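Local coordinates for GDSL-like Lipase/Acylhydrolase family protein (Neisseria meningitidis, PDB 4K7J), which probably removes O-linked acetyl groups from peptidoglycan, as an esterase of the SGNH (GDSL-like) hydrolase family, at residues 252-266 against 302-315. Numbering follows the deposited sequence.
Sequences AFNNNIDIADTEQKW and PVRLTEVQQMQRRV
Helix 259-266 and helix 305-315 run in broadly the same direction, their axes crossing at -34° with a closest approach of 9.9 Å, while the loop leading into the first helix folds over the start of the second. Met311 is a knob in the hole formed by Ile259, Thr262, Glu263 and Trp266. Its CG lies anti to the backbone N (chi1 173°), and a bend at the last torsion carries CE over one face of the indole, 3.8 Å from the centroid of the five-membered ring and almost on its normal. The sulfur stands above the same ring at longer range, a Met-aromatic contact.

Arg314 forms a salt bridge with the Glu263 carboxylate, gripping it side-on: NH2 reaches OE1 at 2.9 Å and NE reaches OE2 at 3.1 Å, each oxygen met on its syn side but from out of the carboxylate plane. At the loop end, Arg304 folds back through chi2 and chi3, bringing NH1 to two carbonyls, Asn255 O at 2.9 Å and Ile257 O at 3.1 Å. The first lies in the guanidinium plane; the second is tilted from it but receives the donor on a lone pair. Glu307 clasps NE and NH2 of the same group, fixing its rotation and probably balancing its charge, and Ile257 CG2 lies over one face. Pro302 CG sits over the Phe253 ring, 3.8 Å from its centroid, a CH-pi contact.

These are neighbouring helices of the alpha/beta domain of the SGNH hydrolase fold, with strand 281-286 between them in sequence. Gln312, whose NE2 lies 3.5 Å from Trp266 CH2, turns its amide to Ala287 and Tyr247, just beyond strands 281-286 and 242-246, and also touches Phe323 of strand 322-325, tying helix 305-318 to the central sheet.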
ATOM      1  N   ALA A 252       7.501  13.065  11.225  1.00 14.79           N
ATOM      2  CA  ALA A 252       8.773  13.726  11.540  1.00 15.72           C
ATOM      3  C   ALA A 252       8.732  15.238  11.390  1.00 16.22           C
ATOM      4  O   ALA A 252       9.512  15.943  12.027  1.00 14.49           O
ATOM      5  CB  ALA A 252       9.888  13.164  10.687  1.00 17.20           C
ATOM      6  N   PHE A 253       7.840  15.744  10.541  1.00 20.11           N
ATOM      7  CA  PHE A 253       7.779  17.195  10.319  1.00 19.65           C
ATOM      8  C   PHE A 253       6.812  17.904  11.256  1.00 25.05           C
ATOM      9  O   PHE A 253       6.648  19.123  11.177  1.00 21.27           O
ATOM     10  CB  PHE A 253       7.477  17.526   8.857  1.00 19.71           C
ATOM     11  CG  PHE A 253       8.685  17.477   7.983  1.00 29.08           C
ATOM     12  CD1 PHE A 253       9.511  18.584   7.861  1.00 26.28           C
ATOM     13  CD2 PHE A 253       9.027  16.316   7.318  1.00 19.83           C
ATOM     14  CE1 PHE A 253      10.641  18.538   7.070  1.00 23.57           C
ATOM     15  CE2 PHE A 253      10.151  16.264   6.520  1.00 22.35           C
ATOM     16  CZ  PHE A 253      10.962  17.382   6.397  1.00 25.64           C
ATOM     17  N   ASN A 254       6.189  17.140  12.150  1.00 22.61           N
ATOM     18  CA  ASN A 254       5.375  17.726  13.211  1.00 20.98           C
ATOM     19  C   ASN A 254       6.264  18.038  14.413  1.00 25.94           C
ATOM     20  O   ASN A 254       6.561  17.153  15.214  1.00 24.71           O
ATOM     21  CB  ASN A 254       4.238  16.777  13.619  1.00 20.11           C
ATOM     22  CG  ASN A 254       3.317  17.384  14.678  1.00 26.84           C
ATOM     23  OD1 ASN A 254       3.594  18.458  15.225  1.00 23.64           O
ATOM     24  ND2 ASN A 254       2.229  16.690  14.982  1.00 21.70           N
ATOM     25  N   ASN A 255       6.697  19.293  14.537  1.00 25.98           N
ATOM     26  CA  ASN A 255       7.587  19.677  15.630  1.00 30.99           C
ATOM     27  C   ASN A 255       6.988  19.360  17.015  1.00 23.34           C
ATOM     28  O   ASN A 255       7.708  19.164  17.984  1.00 27.78           O
ATOM     29  CB  ASN A 255       7.956  21.169  15.543  1.00 31.48           C
ATOM     30  CG  ASN A 255       8.825  21.507  14.327  1.00 40.29           C
ATOM     31  OD1 ASN A 255       9.503  20.648  13.749  1.00 36.14           O
ATOM     32  ND2 ASN A 255       8.819  22.782  13.949  1.00 45.83           N
ATOM     33  N   ASN A 256       5.667  19.284  17.095  1.00 30.66           N
ATOM     34  CA  ASN A 256       5.017  19.113  18.387  1.00 31.43           C
ATOM     35  C   ASN A 256       4.443  17.715  18.620  1.00 29.03           C
ATOM     36  O   ASN A 256       3.626  17.517  19.511  1.00 27.89           O
ATOM     37  CB  ASN A 256       3.945  20.190  18.581  1.00 36.31           C
ATOM     38  CG  ASN A 256       4.464  21.592  18.261  1.00 37.73           C
ATOM     39  OD1 ASN A 256       3.819  22.367  17.546  1.00 43.21           O
ATOM     40  ND2 ASN A 256       5.639  21.914  18.779  1.00 35.21           N
ATOM     41  N   ILE A 257       4.890  16.745  17.830  1.00 21.34           N
ATOM     42  CA  ILE A 257       4.408  15.377  17.969  1.00 22.75           C
ATOM     43  C   ILE A 257       4.698  14.814  19.374  1.00 23.96           C
ATOM     44  O   ILE A 257       5.729  15.102  19.980  1.00 23.47           O
ATOM     45  CB  ILE A 257       5.005  14.461  16.868  1.00 18.35           C
ATOM     46  CG1 ILE A 257       4.262  13.122  16.804  1.00 24.16           C
ATOM     47  CG2 ILE A 257       6.495  14.277  17.081  1.00 19.58           C
ATOM     48  CD1 ILE A 257       4.609  12.285  15.585  1.00 20.59           C
ATOM     49  N   ASP A 258       3.761  14.033  19.891  1.00 22.84           N
ATOM     50  CA  ASP A 258       3.912  13.392  21.189  1.00 25.61           C
ATOM     51  C   ASP A 258       4.318  11.949  20.937  1.00 22.18           C
ATOM     52  O   ASP A 258       3.468  11.117  20.597  1.00 22.68           O
ATOM     53  CB  ASP A 258       2.570  13.440  21.933  1.00 28.92           C
ATOM     54  CG  ASP A 258       2.658  12.913  23.363  1.00 33.34           C
ATOM     55  OD1 ASP A 258       3.360  11.910  23.613  1.00 31.34           O
ATOM     56  OD2 ASP A 258       1.994  13.499  24.242  1.00 45.48           O
ATOM     57  N   ILE A 259       5.608  11.661  21.091  1.00 22.87           N
ATOM     58  CA  ILE A 259       6.143  10.344  20.744  1.00 22.93           C
ATOM     59  C   ILE A 259       5.495   9.248  21.584  1.00 24.35           C
ATOM     60  O   ILE A 259       5.123   8.200  21.069  1.00 21.56           O
ATOM     61  CB  ILE A 259       7.687  10.287  20.876  1.00 25.41           C
ATOM     62  CG1 ILE A 259       8.357  11.222  19.862  1.00 24.70           C
ATOM     63  CG2 ILE A 259       8.201   8.871  20.681  1.00 25.83           C
ATOM     64  CD1 ILE A 259       8.103  10.840  18.397  1.00 25.62           C
ATOM     65  N   ALA A 260       5.337   9.496  22.879  1.00 23.44           N
ATOM     66  CA  ALA A 260       4.736   8.501  23.757  1.00 29.00           C
ATOM     67  C   ALA A 260       3.303   8.178  23.329  1.00 24.22           C
ATOM     68  O   ALA A 260       2.913   7.014  23.271  1.00 20.96           O
ATOM     69  CB  ALA A 260       4.770   8.974  25.218  1.00 32.96           C
ATOM     70  N   ASP A 261       2.522   9.205  23.017  1.00 22.43           N
ATOM     71  CA  ASP A 261       1.160   8.955  22.557  1.00 31.02           C
ATOM     72  C   ASP A 261       1.162   8.259  21.196  1.00 26.50           C
ATOM     73  O   ASP A 261       0.434   7.285  20.985  1.00 26.24           O
ATOM     74  CB  ASP A 261       0.336  10.238  22.467  1.00 29.26           C
ATOM     75  CG  ASP A 261      -1.137   9.951  22.202  1.00 37.78           C
ATOM     76  OD1 ASP A 261      -1.724   9.180  22.986  1.00 39.21           O
ATOM     77  OD2 ASP A 261      -1.695  10.456  21.205  1.00 37.60           O
ATOM     78  N   THR A 262       1.995   8.760  20.286  1.00 19.18           N
ATOM     79  CA  THR A 262       2.083   8.210  18.938  1.00 21.93           C
ATOM     80  C   THR A 262       2.472   6.736  18.993  1.00 20.21           C
ATOM     81  O   THR A 262       1.849   5.896  18.336  1.00 20.89           O
ATOM     82  CB  THR A 262       3.094   8.981  18.075  1.00 21.56           C
ATOM     83  OG1 THR A 262       2.753  10.374  18.071  1.00 18.96           O
ATOM     84  CG2 THR A 262       3.093   8.444  16.637  1.00 18.14           C
ATOM     85  N   GLU A 263       3.481   6.430  19.804  1.00 21.13           N
ATOM     86  CA  GLU A 263       3.935   5.047  19.999  1.00 20.61           C
ATOM     87  C   GLU A 263       2.804   4.109  20.428  1.00 17.37           C
ATOM     88  O   GLU A 263       2.693   2.990  19.928  1.00 21.30           O
ATOM     89  CB  GLU A 263       5.077   5.005  21.025  1.00 16.37           C
ATOM     90  CG  GLU A 263       5.674   3.621  21.281  1.00 21.39           C
ATOM     91  CD  GLU A 263       7.074   3.692  21.910  1.00 27.67           C
ATOM     92  OE1 GLU A 263       7.640   4.803  22.000  1.00 34.58           O
ATOM     93  OE2 GLU A 263       7.608   2.639  22.310  1.00 31.11           O
ATOM     94  N   GLN A 264       1.969   4.560  21.362  1.00 18.03           N
ATOM     95  CA  GLN A 264       0.854   3.734  21.822  1.00 24.65           C
ATOM     96  C   GLN A 264      -0.158   3.503  20.700  1.00 25.44           C
ATOM     97  O   GLN A 264      -0.713   2.409  20.567  1.00 16.94           O
ATOM     98  CB  GLN A 264       0.152   4.361  23.032  1.00 27.08           C
ATOM     99  CG  GLN A 264      -0.757   3.379  23.769  1.00 42.85           C
ATOM    100  CD  GLN A 264      -1.461   4.002  24.966  1.00 65.56           C
ATOM    101  OE1 GLN A 264      -1.816   5.184  24.949  1.00 66.94           O
ATOM    102  NE2 GLN A 264      -1.665   3.205  26.014  1.00 62.72           N
ATOM    103  N   LYS A 265      -0.393   4.532  19.891  1.00 20.66           N
ATOM    104  CA  LYS A 265      -1.316   4.397  18.764  1.00 20.96           C
ATOM    105  C   LYS A 265      -0.768   3.436  17.732  1.00 18.83           C
ATOM    106  O   LYS A 265      -1.500   2.607  17.192  1.00 19.34           O
ATOM    107  CB  LYS A 265      -1.633   5.756  18.146  1.00 19.25           C
ATOM    108  CG  LYS A 265      -2.588   6.554  19.009  1.00 29.77           C
ATOM    109  CD  LYS A 265      -2.927   7.902  18.421  1.00 31.95           C
ATOM    110  CE  LYS A 265      -3.903   8.648  19.333  1.00 39.13           C
ATOM    111  NZ  LYS A 265      -4.392   9.909  18.698  1.00 44.96           N
ATOM    112  N   TRP A 266       0.533   3.523  17.482  1.00 19.77           N
ATOM    113  CA  TRP A 266       1.179   2.611  16.542  1.00 18.14           C
ATOM    114  C   TRP A 266       1.066   1.166  17.026  1.00 16.74           C
ATOM    115  O   TRP A 266       0.684   0.277  16.265  1.00 20.39           O
ATOM    116  CB  TRP A 266       2.648   3.002  16.333  1.00 15.03           C
ATOM    117  CG  TRP A 266       2.846   4.041  15.270  1.00 16.35           C
ATOM    118  CD1 TRP A 266       2.359   5.322  15.257  1.00 15.96           C
ATOM    119  CD2 TRP A 266       3.600   3.887  14.063  1.00 18.15           C
ATOM    120  NE1 TRP A 266       2.759   5.965  14.105  1.00 14.50           N
ATOM    121  CE2 TRP A 266       3.515   5.103  13.356  1.00 14.90           C
ATOM    122  CE3 TRP A 266       4.320   2.826  13.498  1.00 17.09           C
ATOM    123  CZ2 TRP A 266       4.141   5.293  12.118  1.00 17.10           C
ATOM    124  CZ3 TRP A 266       4.942   3.022  12.272  1.00 16.36           C
ATOM    125  CH2 TRP A 266       4.844   4.243  11.599  1.00 16.65           C
ATOM    126  N   PRO A 302      14.964  17.361  10.230  1.00 27.44           N
ATOM    127  CA  PRO A 302      13.903  17.909  11.082  1.00 24.63           C
ATOM    128  C   PRO A 302      14.148  17.473  12.515  1.00 26.27           C
ATOM    129  O   PRO A 302      14.669  16.377  12.751  1.00 23.64           O
ATOM    130  CB  PRO A 302      12.631  17.245  10.539  1.00 24.22           C
ATOM    131  CG  PRO A 302      13.000  16.742   9.178  1.00 21.85           C
ATOM    132  CD  PRO A 302      14.443  16.380   9.268  1.00 23.10           C
ATOM    133  N   VAL A 303      13.766  18.328  13.454  1.00 26.29           N
ATOM    134  CA  VAL A 303      14.037  18.133  14.872  1.00 26.52           C
ATOM    135  C   VAL A 303      13.448  16.843  15.463  1.00 27.96           C
ATOM    136  O   VAL A 303      13.998  16.283  16.408  1.00 22.31           O
ATOM    137  CB  VAL A 303      13.553  19.377  15.672  1.00 37.69           C
ATOM    138  CG1 VAL A 303      13.789  19.216  17.168  1.00 41.06           C
ATOM    139  CG2 VAL A 303      14.263  20.622  15.162  1.00 36.59           C
ATOM    140  N   ARG A 304      12.344  16.353  14.904  1.00 21.88           N
ATOM    141  CA  ARG A 304      11.713  15.160  15.477  1.00 20.77           C
ATOM    142  C   ARG A 304      11.959  13.872  14.687  1.00 18.05           C
ATOM    143  O   ARG A 304      11.393  12.827  15.019  1.00 16.00           O
ATOM    144  CB  ARG A 304      10.207  15.382  15.653  1.00 16.76           C
ATOM    145  CG  ARG A 304       9.843  16.729  16.288  1.00 19.81           C
ATOM    146  CD  ARG A 304      10.617  16.963  17.599  1.00 28.03           C
ATOM    147  NE  ARG A 304      10.406  15.873  18.547  1.00 22.56           N
ATOM    148  CZ  ARG A 304       9.324  15.749  19.307  1.00 20.02           C
ATOM    149  NH1 ARG A 304       8.359  16.651  19.233  1.00 22.21           N
ATOM    150  NH2 ARG A 304       9.204  14.722  20.139  1.00 28.51           N
ATOM    151  N   LEU A 305      12.789  13.941  13.646  1.00 19.02           N
ATOM    152  CA  LEU A 305      12.969  12.797  12.758  1.00 18.31           C
ATOM    153  C   LEU A 305      13.578  11.609  13.481  1.00 19.90           C
ATOM    154  O   LEU A 305      13.088  10.484  13.365  1.00 20.25           O
ATOM    155  CB  LEU A 305      13.828  13.160  11.546  1.00 16.02           C
ATOM    156  CG  LEU A 305      14.179  12.007  10.609  1.00 15.11           C
ATOM    157  CD1 LEU A 305      12.892  11.340  10.049  1.00 14.09           C
ATOM    158  CD2 LEU A 305      15.062  12.490   9.473  1.00 13.98           C
ATOM    159  N   THR A 306      14.654  11.858  14.218  1.00 16.25           N
ATOM    160  CA  THR A 306      15.352  10.781  14.919  1.00 17.06           C
ATOM    161  C   THR A 306      14.425  10.088  15.910  1.00 13.73           C
ATOM    162  O   THR A 306      14.363   8.861  15.954  1.00 20.40           O
ATOM    163  CB  THR A 306      16.646  11.306  15.614  1.00 17.66           C
ATOM    164  OG1 THR A 306      17.589  11.698  14.611  1.00 18.51           O
ATOM    165  CG2 THR A 306      17.285  10.235  16.516  1.00 17.90           C
ATOM    166  N   GLU A 307      13.666  10.863  16.675  1.00 19.40           N
ATOM    167  CA  GLU A 307      12.754  10.270  17.651  1.00 18.31           C
ATOM    168  C   GLU A 307      11.667   9.418  16.990  1.00 18.80           C
ATOM    169  O   GLU A 307      11.292   8.351  17.503  1.00 16.69           O
ATOM    170  CB  GLU A 307      12.110  11.354  18.503  1.00 22.87           C
ATOM    171  CG  GLU A 307      13.085  12.121  19.370  1.00 21.20           C
ATOM    172  CD  GLU A 307      12.525  13.466  19.734  1.00 23.10           C
ATOM    173  OE1 GLU A 307      11.663  13.523  20.638  1.00 27.84           O
ATOM    174  OE2 GLU A 307      12.924  14.455  19.083  1.00 20.23           O
ATOM    175  N   VAL A 308      11.167   9.888  15.847  1.00 18.93           N
ATOM    176  CA  VAL A 308      10.174   9.133  15.088  1.00 14.56           C
ATOM    177  C   VAL A 308      10.736   7.808  14.570  1.00 14.76           C
ATOM    178  O   VAL A 308      10.111   6.766  14.740  1.00 17.78           O
ATOM    179  CB  VAL A 308       9.588   9.964  13.927  1.00 17.92           C
ATOM    180  CG1 VAL A 308       8.770   9.076  12.960  1.00 17.70           C
ATOM    181  CG2 VAL A 308       8.741  11.092  14.470  1.00 12.64           C
ATOM    182  N   GLN A 309      11.912   7.845  13.944  1.00 13.53           N
ATOM    183  CA  GLN A 309      12.544   6.624  13.443  1.00 11.13           C
ATOM    184  C   GLN A 309      12.793   5.605  14.563  1.00 14.89           C
ATOM    185  O   GLN A 309      12.667   4.390  14.364  1.00 15.98           O
ATOM    186  CB  GLN A 309      13.869   6.945  12.741  1.00 14.11           C
ATOM    187  CG  GLN A 309      13.726   7.709  11.426  1.00 14.14           C
ATOM    188  CD  GLN A 309      15.046   8.268  10.947  1.00 17.89           C
ATOM    189  OE1 GLN A 309      15.868   8.722  11.746  1.00 18.94           O
ATOM    190  NE2 GLN A 309      15.275   8.204   9.641  1.00 15.61           N
ATOM    191  N   GLN A 310      13.142   6.104  15.742  1.00 13.79           N
ATOM    192  CA  GLN A 310      13.428   5.219  16.875  1.00 19.90           C
ATOM    193  C   GLN A 310      12.147   4.619  17.427  1.00 16.93           C
ATOM    194  O   GLN A 310      12.113   3.453  17.817  1.00 16.97           O
ATOM    195  CB  GLN A 310      14.191   5.962  17.976  1.00 21.76           C
ATOM    196  CG  GLN A 310      15.622   6.255  17.596  1.00 15.57           C
ATOM    197  CD  GLN A 310      16.411   6.890  18.721  1.00 25.78           C
ATOM    198  OE1 GLN A 310      15.895   7.121  19.820  1.00 22.97           O
ATOM    199  NE2 GLN A 310      17.675   7.181  18.448  1.00 14.63           N
ATOM    200  N   MET A 311      11.093   5.426  17.462  1.00 17.07           N
ATOM    201  CA  MET A 311       9.796   4.934  17.878  1.00 20.63           C
ATOM    202  C   MET A 311       9.373   3.792  16.968  1.00 18.39           C
ATOM    203  O   MET A 311       8.891   2.760  17.444  1.00 19.83           O
ATOM    204  CB  MET A 311       8.745   6.041  17.829  1.00 17.45           C
ATOM    205  CG  MET A 311       7.344   5.506  18.086  1.00 23.59           C
ATOM    206  SD  MET A 311       6.100   6.626  17.461  1.00 31.36           S
ATOM    207  CE  MET A 311       6.265   6.295  15.707  1.00 23.20           C
ATOM    208  N   GLN A 312       9.570   3.971  15.661  1.00 18.06           N
ATOM    209  CA  GLN A 312       9.159   2.952  14.692  1.00 17.42           C
ATOM    210  C   GLN A 312       9.812   1.610  14.960  1.00 20.28           C
ATOM    211  O   GLN A 312       9.156   0.564  14.887  1.00 15.11           O
ATOM    212  CB  GLN A 312       9.469   3.390  13.262  1.00 11.38           C
ATOM    213  CG  GLN A 312       8.671   4.592  12.795  1.00 15.01           C
ATOM    214  CD  GLN A 312       9.006   4.991  11.370  1.00 18.05           C
ATOM    215  OE1 GLN A 312      10.084   5.495  11.101  1.00 15.86           O
ATOM    216  NE2 GLN A 312       8.081   4.747  10.447  1.00 18.88           N
ATOM    217  N   ARG A 313      11.109   1.631  15.253  1.00 13.09           N
ATOM    218  CA  ARG A 313      11.811   0.396  15.563  1.00 16.84           C
ATOM    219  C   ARG A 313      11.335  -0.248  16.871  1.00 16.61           C
ATOM    220  O   ARG A 313      11.152  -1.454  16.928  1.00 17.71           O
ATOM    221  CB  ARG A 313      13.332   0.597  15.561  1.00 20.69           C
ATOM    222  CG  ARG A 313      14.075  -0.710  15.682  1.00 18.37           C
ATOM    223  CD  ARG A 313      15.526  -0.496  16.044  1.00 24.96           C
ATOM    224  NE  ARG A 313      16.313  -0.060  14.899  1.00 26.36           N
ATOM    225  CZ  ARG A 313      16.811  -0.883  13.981  1.00 26.56           C
ATOM    226  NH1 ARG A 313      16.597  -2.188  14.068  1.00 25.09           N
ATOM    227  NH2 ARG A 313      17.517  -0.398  12.971  1.00 27.66           N
ATOM    228  N   ARG A 314      11.104   0.550  17.909  1.00 18.44           N
ATOM    229  CA  ARG A 314      10.534   0.012  19.152  1.00 16.09           C
ATOM    230  C   ARG A 314       9.174  -0.653  18.916  1.00 16.99           C
ATOM    231  O   ARG A 314       8.885  -1.716  19.465  1.00 15.64           O
ATOM    232  CB  ARG A 314      10.357   1.113  20.199  1.00 17.83           C
ATOM    233  CG  ARG A 314      11.632   1.612  20.837  1.00 19.33           C
ATOM    234  CD  ARG A 314      11.325   2.403  22.120  1.00 21.65           C
ATOM    235  NE  ARG A 314      10.534   3.617  21.898  1.00 19.98           N
ATOM    236  CZ  ARG A 314      11.044   4.756  21.447  1.00 19.88           C
ATOM    237  NH1 ARG A 314      12.335   4.833  21.164  1.00 22.02           N
ATOM    238  NH2 ARG A 314      10.273   5.815  21.279  1.00 18.83           N
ATOM    239  N   VAL A 315       8.337  -0.022  18.097  1.00 15.75           N
ATOM    240  CA  VAL A 315       7.027  -0.598  17.769  1.00 15.74           C
ATOM    241  C   VAL A 315       7.178  -1.949  17.076  1.00 19.54           C
ATOM    242  O   VAL A 315       6.485  -2.922  17.422  1.00 19.88           O
ATOM    243  CB  VAL A 315       6.189   0.348  16.876  1.00 16.95           C
ATOM    244  CG1 VAL A 315       4.975  -0.389  16.301  1.00 18.20           C
ATOM    245  CG2 VAL A 315       5.756   1.575  17.668  1.00 17.63           C
TER
HETATM  246  O   HOH W   1      10.593  18.182  13.391  1.00 24.54           O
HETATM  247  O   HOH W   2      12.482  20.772  12.352  1.00 31.51           O
HETATM  248  O   HOH W   3       7.463  13.767  22.699  1.00 24.69           O